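Local coordinates for PBP domain-containing protein (PDB 3MUQ) that is of unknown function but, as a protein of the periplasmic-binding-protein superfamily, probably acts as an exported solute-binding protein, at residues T68-G73 with Q199-N204. Residues are numbered along the deposited sequence; the frame is centred on the assembly and turned at random.
Sequences TFVEKG and QVILVN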
ATOM      1  N   THR A  68      17.183  11.126   4.277  1.00 23.62           N
ATOM      2  CA  THR A  68      18.349  11.453   5.092  1.00 22.01           C
ATOM      3  C   THR A  68      18.376  10.599   6.365  1.00 20.70           C
ATOM      4  O   THR A  68      19.420  10.054   6.754  1.00 21.16           O
ATOM      5  CB  THR A  68      18.297  12.932   5.487  1.00 22.37           C
ATOM      6  OG1 THR A  68      18.319  13.736   4.303  1.00 33.13           O
ATOM      7  CG2 THR A  68      19.472  13.302   6.371  1.00 20.69           C
ATOM      8  N   PHE A  69      17.215  10.482   7.005  1.00 17.51           N
ATOM      9  CA  PHE A  69      17.071   9.673   8.213  1.00 15.23           C
ATOM     10  C   PHE A  69      17.632   8.264   7.993  1.00 20.49           C
ATOM     11  O   PHE A  69      18.414   7.744   8.803  1.00 24.18           O
ATOM     12  CB  PHE A  69      15.597   9.625   8.604  1.00 21.88           C
ATOM     13  CG  PHE A  69      15.332   8.992   9.933  1.00 19.78           C
ATOM     14  CD1 PHE A  69      15.664   9.655  11.118  1.00 17.57           C
ATOM     15  CD2 PHE A  69      14.686   7.754  10.006  1.00 13.41           C
ATOM     16  CE1 PHE A  69      15.380   9.076  12.360  1.00 14.58           C
ATOM     17  CE2 PHE A  69      14.397   7.176  11.234  1.00 20.22           C
ATOM     18  CZ  PHE A  69      14.752   7.832  12.421  1.00 19.22           C
ATOM     19  N   VAL A  70      17.261   7.660   6.876  1.00 13.09           N
ATOM     20  CA  VAL A  70      17.706   6.297   6.555  1.00 15.69           C
ATOM     21  C   VAL A  70      19.170   6.277   6.110  1.00 25.20           C
ATOM     22  O   VAL A  70      19.940   5.379   6.473  1.00 26.73           O
ATOM     23  CB  VAL A  70      16.822   5.699   5.417  1.00 17.31           C
ATOM     24  CG1 VAL A  70      17.388   4.392   4.911  1.00 22.28           C
ATOM     25  CG2 VAL A  70      15.400   5.538   5.898  1.00 22.83           C
ATOM     26  N   GLU A  71      19.549   7.278   5.322  1.00 24.77           N
ATOM     27  CA  GLU A  71      20.906   7.352   4.795  1.00 27.80           C
ATOM     28  C   GLU A  71      21.929   7.447   5.931  1.00 25.64           C
ATOM     29  O   GLU A  71      22.982   6.797   5.897  1.00 24.83           O
ATOM     30  CB  GLU A  71      21.033   8.520   3.810  1.00 42.54           C
ATOM     31  CG  GLU A  71      22.447   9.089   3.670  1.00 69.29           C
ATOM     32  CD  GLU A  71      23.384   8.218   2.830  1.00 86.63           C
ATOM     33  OE1 GLU A  71      23.825   7.148   3.315  1.00 89.57           O
ATOM     34  OE2 GLU A  71      23.698   8.622   1.685  1.00 92.29           O
ATOM     35  N   LYS A  72      21.610   8.231   6.957  1.00 25.54           N
ATOM     36  CA  LYS A  72      22.531   8.403   8.078  1.00 24.10           C
ATOM     37  C   LYS A  72      22.496   7.211   9.023  1.00 25.26           C
ATOM     38  O   LYS A  72      23.245   7.167  10.007  1.00 22.11           O
ATOM     39  CB  LYS A  72      22.228   9.692   8.844  1.00 30.40           C
ATOM     40  CG  LYS A  72      22.354  10.958   8.010  1.00 34.46           C
ATOM     41  CD  LYS A  72      22.563  12.160   8.904  1.00 34.45           C
ATOM     42  CE  LYS A  72      22.400  13.472   8.161  1.00 32.09           C
ATOM     43  NZ  LYS A  72      22.176  14.614   9.123  1.00 28.92           N
ATOM     44  N   GLY A  73      21.628   6.244   8.717  1.00 25.43           N
ATOM     45  CA  GLY A  73      21.550   5.004   9.481  1.00 21.03           C
ATOM     46  C   GLY A  73      20.681   5.071  10.734  1.00 24.35           C
ATOM     47  O   GLY A  73      20.665   4.141  11.543  1.00 22.57           O
ATOM     48  N   GLN A 199       5.623   6.975   5.250  1.00 15.02           N
ATOM     49  CA  GLN A 199       6.526   5.883   5.575  1.00 17.35           C
ATOM     50  C   GLN A 199       6.530   5.575   7.061  1.00 19.20           C
ATOM     51  O   GLN A 199       6.411   6.470   7.913  1.00 17.76           O
ATOM     52  CB  GLN A 199       7.966   6.195   5.160  1.00 20.67           C
ATOM     53  CG  GLN A 199       8.237   6.121   3.686  1.00 24.54           C
ATOM     54  CD  GLN A 199       9.704   5.881   3.398  1.00 25.09           C
ATOM     55  OE1 GLN A 199      10.127   4.747   3.171  1.00 23.59           O
ATOM     56  NE2 GLN A 199      10.488   6.946   3.415  1.00 26.56           N
ATOM     57  N   VAL A 200       6.707   4.300   7.361  1.00 14.45           N
ATOM     58  CA  VAL A 200       6.967   3.868   8.715  1.00 17.83           C
ATOM     59  C   VAL A 200       8.383   3.310   8.692  1.00 17.85           C
ATOM     60  O   VAL A 200       8.738   2.501   7.811  1.00 14.01           O
ATOM     61  CB  VAL A 200       5.934   2.806   9.183  1.00 13.50           C
ATOM     62  CG1 VAL A 200       5.827   1.691   8.166  1.00 18.72           C
ATOM     63  CG2 VAL A 200       6.325   2.236  10.549  1.00 18.11           C
ATOM     64  N   ILE A 201       9.203   3.773   9.633  1.00 11.85           N
ATOM     65  CA  ILE A 201      10.613   3.404   9.668  1.00 12.04           C
ATOM     66  C   ILE A 201      11.043   3.020  11.079  1.00 15.83           C
ATOM     67  O   ILE A 201      10.782   3.746  12.046  1.00 15.48           O
ATOM     68  CB  ILE A 201      11.492   4.575   9.183  1.00 15.18           C
ATOM     69  CG1 ILE A 201      10.929   5.137   7.876  1.00 14.09           C
ATOM     70  CG2 ILE A 201      12.960   4.136   9.032  1.00 12.29           C
ATOM     71  CD1 ILE A 201      11.628   6.412   7.398  1.00 15.17           C
ATOM     72  N   LEU A 202      11.712   1.882  11.183  1.00 16.93           N
ATOM     73  CA  LEU A 202      12.160   1.364  12.462  1.00 15.72           C
ATOM     74  C   LEU A 202      13.422   2.071  12.938  1.00 15.90           C
ATOM     75  O   LEU A 202      14.326   2.338  12.150  1.00 14.46           O
ATOM     76  CB  LEU A 202      12.471  -0.117  12.320  1.00 11.71           C
ATOM     77  CG  LEU A 202      11.330  -0.939  11.732  1.00 16.36           C
ATOM     78  CD1 LEU A 202      11.757  -2.413  11.659  1.00 18.47           C
ATOM     79  CD2 LEU A 202      10.070  -0.754  12.569  1.00 13.93           C
ATOM     80  N   VAL A 203      13.502   2.336  14.235  1.00 16.91           N
ATOM     81  CA  VAL A 203      14.742   2.846  14.793  1.00 17.28           C
ATOM     82  C   VAL A 203      15.812   1.757  14.707  1.00 19.44           C
ATOM     83  O   VAL A 203      15.561   0.594  15.029  1.00 10.87           O
ATOM     84  CB  VAL A 203      14.549   3.366  16.229  1.00 18.77           C
ATOM     85  CG1 VAL A 203      15.903   3.689  16.877  1.00 14.55           C
ATOM     86  CG2 VAL A 203      13.574   4.591  16.218  1.00 12.43           C
ATOM     87  N   ASN A 204      16.997   2.130  14.239  1.00 15.55           N
ATOM     88  CA  ASN A 204      18.059   1.158  14.003  1.00 16.40           C
ATOM     89  C   ASN A 204      18.499   0.439  15.292  1.00 16.21           C
ATOM     90  O   ASN A 204      19.065   1.058  16.185  1.00 17.43           O
ATOM     91  CB  ASN A 204      19.241   1.865  13.361  1.00 13.06           C
ATOM     92  CG  ASN A 204      20.342   0.904  12.941  1.00 26.06           C
ATOM     93  OD1 ASN A 204      20.366  -0.268  13.343  1.00 23.25           O
ATOM     94  ND2 ASN A 204      21.262   1.397  12.118  1.00 15.56           N
TER
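Ile201 meets Phe69 and Val70 with two separate branches, a worked example of how one branched residue on a strand can receive two consecutive residues of a helix. From CB the side chain divides. CG2, set anti to the backbone N, runs to the edge of the Phe69 ring and lies near the ring plane, 4.0 Å from Phe69 CE2 and 4.1 Å from Phe69 CD2; the ring thus offers its rim here, and the two side chains run alongside one another, pointing opposite ways. The other branch, CG1, is swung beside the backbone N (chi1 -48°) and carries CD1 in an extended chain to Val70, where Ile201 CD1 comes within 4.2 Å of Val70 CG2. Both are light apolar touches, and Val58 of strand 57-60, next to Ile201 in the sheet, also packs against both Phe69 and Ile201.

One strong polar link lies further along, where both segments have left their regular structure. Asn204 ND2 donates to Gly73 O at 2.9 Å; the N-H points almost straight at the oxygen (164°), which lies in the amide plane of Asn204, while the donor sits in the carbonyl plane of Gly73. At the other end of the amide, Asn204 OD1 accepts from the backbone N of Glu206, so the group is gripped at both ends and its rotation fixed. Gly73 itself has positive phi and closes helix 63-71 in a Schellman motif, its N bonded to Val70 O at 2.9 Å. The arrangement is consistent with an alpha/beta lobe of the periplasmic-binding-protein fold: a helix laid over the central mixed sheet through apolar side chains, with the glycine that closes it tied to the residue just after strand 195-203.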